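Local coordinates for uncharacterized protein (Deinococcus radiodurans, PDB 3GG7) that is uncharacterised but binds manganese and, as a member of the TatD-type metallo-dependent hydrolase family, probably hydrolyses ester bonds, at residues G88-P93 with S122-R127. Residues are numbered along the deposited sequence; the frame is centred on the assembly and turned at random.
Sequences GLDGSP and SIHSRR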
ATOM      1  N   GLY A  88      -2.554   0.490  -9.259  1.00 18.78           N
ATOM      2  CA  GLY A  88      -2.441  -0.933  -9.640  1.00 18.17           C
ATOM      3  C   GLY A  88      -3.546  -1.398 -10.551  1.00 18.55           C
ATOM      4  O   GLY A  88      -4.051  -0.624 -11.357  1.00 20.05           O
ATOM      5  N   LEU A  89      -3.897  -2.674 -10.434  1.00 19.29           N
ATOM      6  CA  LEU A  89      -4.838  -3.308 -11.344  1.00 19.24           C
ATOM      7  C   LEU A  89      -5.761  -4.173 -10.500  1.00 19.47           C
ATOM      8  O   LEU A  89      -5.343  -4.705  -9.459  1.00 20.23           O
ATOM      9  CB  LEU A  89      -4.108  -4.205 -12.370  1.00 19.31           C
ATOM     10  CG  LEU A  89      -3.117  -3.543 -13.313  1.00 19.21           C
ATOM     11  CD1 LEU A  89      -2.327  -4.580 -14.162  1.00 21.90           C
ATOM     12  CD2 LEU A  89      -3.822  -2.554 -14.227  1.00 19.62           C
ATOM     13  N   ASP A  90      -7.008  -4.336 -10.947  1.00 19.89           N
ATOM     14  CA  ASP A  90      -7.973  -5.183 -10.263  1.00 20.85           C
ATOM     15  C   ASP A  90      -8.693  -6.029 -11.313  1.00 21.41           C
ATOM     16  O   ASP A  90      -9.277  -5.495 -12.258  1.00 21.95           O
ATOM     17  CB  ASP A  90      -8.967  -4.342  -9.443  1.00 21.12           C
ATOM     18  CG  ASP A  90      -9.866  -5.203  -8.569  1.00 23.12           C
ATOM     19  OD1 ASP A  90     -10.595  -6.047  -9.116  1.00 23.68           O
ATOM     20  OD2 ASP A  90      -9.850  -5.061  -7.323  1.00 25.29           O
ATOM     21  N   GLY A  91      -8.608  -7.338 -11.156  1.00 21.69           N
ATOM     22  CA  GLY A  91      -9.191  -8.279 -12.092  1.00 21.84           C
ATOM     23  C   GLY A  91     -10.610  -8.728 -11.813  1.00 21.96           C
ATOM     24  O   GLY A  91     -11.057  -9.763 -12.368  1.00 23.45           O
ATOM     25  N   SER A  92     -11.343  -7.995 -10.975  1.00 21.66           N
ATOM     26  CA  SER A  92     -12.702  -8.391 -10.588  1.00 22.83           C
ATOM     27  C   SER A  92     -13.618  -8.272 -11.788  1.00 22.96           C
ATOM     28  O   SER A  92     -13.521  -7.320 -12.555  1.00 22.34           O
ATOM     29  CB  SER A  92     -13.232  -7.518  -9.469  1.00 23.37           C
ATOM     30  OG  SER A  92     -12.458  -7.658  -8.294  1.00 25.40           O
ATOM     31  N   PRO A  93     -14.511  -9.254 -11.959  1.00 23.66           N
ATOM     32  CA  PRO A  93     -15.414  -9.182 -13.100  1.00 25.20           C
ATOM     33  C   PRO A  93     -16.201  -7.867 -13.216  1.00 25.27           C
ATOM     34  O   PRO A  93     -16.422  -7.378 -14.325  1.00 26.18           O
ATOM     35  CB  PRO A  93     -16.368 -10.361 -12.866  1.00 24.80           C
ATOM     36  CG  PRO A  93     -15.577 -11.344 -12.116  1.00 24.60           C
ATOM     37  CD  PRO A  93     -14.613 -10.534 -11.250  1.00 24.15           C
ATOM     38  N   SER A 122       2.803   1.700  -3.447  1.00 19.04           N
ATOM     39  CA  SER A 122       1.893   0.826  -2.702  1.00 18.58           C
ATOM     40  C   SER A 122       0.805   0.381  -3.672  1.00 18.88           C
ATOM     41  O   SER A 122      -0.048   1.182  -4.116  1.00 19.11           O
ATOM     42  CB  SER A 122       1.320   1.532  -1.482  1.00 18.52           C
ATOM     43  OG  SER A 122       0.542   0.640  -0.735  1.00 17.95           O
ATOM     44  N   ILE A 123       0.843  -0.898  -4.035  1.00 18.89           N
ATOM     45  CA  ILE A 123       0.174  -1.404  -5.221  1.00 18.53           C
ATOM     46  C   ILE A 123      -0.956  -2.401  -4.901  1.00 19.04           C
ATOM     47  O   ILE A 123      -0.770  -3.334  -4.122  1.00 20.20           O
ATOM     48  CB  ILE A 123       1.220  -2.078  -6.152  1.00 19.29           C
ATOM     49  CG1 ILE A 123       2.247  -1.061  -6.608  1.00 19.52           C
ATOM     50  CG2 ILE A 123       0.545  -2.753  -7.376  1.00 19.32           C
ATOM     51  CD1 ILE A 123       3.482  -1.716  -7.260  1.00 24.30           C
ATOM     52  N   HIS A 124      -2.103  -2.156  -5.541  1.00 18.91           N
ATOM     53  CA  HIS A 124      -3.285  -3.026  -5.582  1.00 18.42           C
ATOM     54  C   HIS A 124      -3.098  -4.067  -6.669  1.00 18.52           C
ATOM     55  O   HIS A 124      -2.716  -3.720  -7.792  1.00 18.90           O
ATOM     56  CB  HIS A 124      -4.488  -2.134  -5.932  1.00 18.32           C
ATOM     57  CG  HIS A 124      -5.825  -2.782  -5.797  1.00 21.25           C
ATOM     58  ND1 HIS A 124      -6.674  -2.526  -4.742  1.00 24.27           N
ATOM     59  CD2 HIS A 124      -6.503  -3.605  -6.630  1.00 21.73           C
ATOM     60  CE1 HIS A 124      -7.793  -3.215  -4.890  1.00 25.17           C
ATOM     61  NE2 HIS A 124      -7.727  -3.859  -6.044  1.00 23.83           N
ATOM     62  N   SER A 125      -3.363  -5.337  -6.356  1.00 20.01           N
ATOM     63  CA  SER A 125      -3.212  -6.395  -7.347  1.00 20.27           C
ATOM     64  C   SER A 125      -4.315  -7.428  -7.325  1.00 20.51           C
ATOM     65  O   SER A 125      -4.160  -8.474  -7.950  1.00 21.29           O
ATOM     66  CB  SER A 125      -1.862  -7.127  -7.172  1.00 20.38           C
ATOM     67  OG  SER A 125      -1.765  -7.818  -5.940  1.00 21.37           O
ATOM     68  N   ARG A 126      -5.401  -7.176  -6.597  1.00 20.39           N
ATOM     69  CA  ARG A 126      -6.460  -8.172  -6.434  1.00 20.70           C
ATOM     70  C   ARG A 126      -6.938  -8.755  -7.764  1.00 20.39           C
ATOM     71  O   ARG A 126      -7.393  -8.040  -8.670  1.00 21.23           O
ATOM     72  CB  ARG A 126      -7.650  -7.579  -5.712  1.00 21.53           C
ATOM     73  CG  ARG A 126      -8.707  -8.608  -5.413  1.00 25.23           C
ATOM     74  CD  ARG A 126     -10.007  -7.949  -5.017  1.00 31.48           C
ATOM     75  NE  ARG A 126     -10.922  -8.916  -4.429  1.00 37.44           N
ATOM     76  CZ  ARG A 126     -12.205  -8.680  -4.174  1.00 40.50           C
ATOM     77  NH1 ARG A 126     -12.751  -7.499  -4.454  1.00 41.90           N
ATOM     78  NH2 ARG A 126     -12.949  -9.638  -3.633  1.00 43.28           N
ATOM     79  N   ARG A 127      -6.816 -10.081  -7.867  1.00 20.98           N
ATOM     80  CA  ARG A 127      -7.248 -10.817  -9.062  1.00 20.77           C
ATOM     81  C   ARG A 127      -6.521 -10.441 -10.359  1.00 21.43           C
ATOM     82  O   ARG A 127      -6.996 -10.738 -11.450  1.00 21.02           O
ATOM     83  CB  ARG A 127      -8.784 -10.751  -9.205  1.00 21.42           C
ATOM     84  CG  ARG A 127      -9.525 -11.339  -8.028  1.00 22.68           C
ATOM     85  CD  ARG A 127     -10.956 -10.901  -8.040  1.00 26.02           C
ATOM     86  NE  ARG A 127     -11.790 -11.649  -7.106  1.00 30.40           N
ATOM     87  CZ  ARG A 127     -13.038 -11.325  -6.797  1.00 34.48           C
ATOM     88  NH1 ARG A 127     -13.601 -10.251  -7.333  1.00 34.12           N
ATOM     89  NH2 ARG A 127     -13.728 -12.076  -5.934  1.00 35.91           N
TER
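S92 OG is gripped from two sides of the contact: it accepts from R127 NH1 at 3.0 Å and donates to D90 OD1 at 2.6 Å. The oxygen is tilted out of the R127 guanidinium plane, and on D90 it uses the syn lone pair of OD1. D90 OD1 takes a second bond from the backbone N of S92 at 2.8 Å, which closes an Asx turn. The other carboxylate oxygen, D90 OD2, accepts from H124 NE2 at 2.8 Å, nearly straight at 165°. The acceptor lies close to the plane of the imidazole ring, and the proton arrives on the anti side of OD2. Carboxylate and ring planes are 31° apart. CG of D90 is anti to the backbone N (chi1 -172°), and this puts OD2 at the ring edge. Together these bonds limit rotation of the carboxylate. The extended side chain of R126 passes D90 OD2, with CD 3.7 Å from it.

The backbones run side by side in the same direction. L89 N donates to H124 O, and G91 N donates to R126 O at 2.9 Å. G88 CA sits 3.4 Å from H124 O, and its backbone angles call for glycine. L89 O lies near the H124 ring plane, 3.2 Å from H124 CD2. The L89 side chain packs on helices 99-115 and 129-138.

The far ring nitrogen, H124 ND1, is hydrogen-bonded to E86, which binds the manganese ion. H124 is itself a predicted ligand of a second metal, together with H148. D90 is thus a likely second-shell residue that may fix the orientation of the H124 ring. The pairing continues from the C-terminal ends of parallel strands 83-88 and 119-124 into their loops, the usual location of the active site in TIM-barrel metallo-dependent hydrolases.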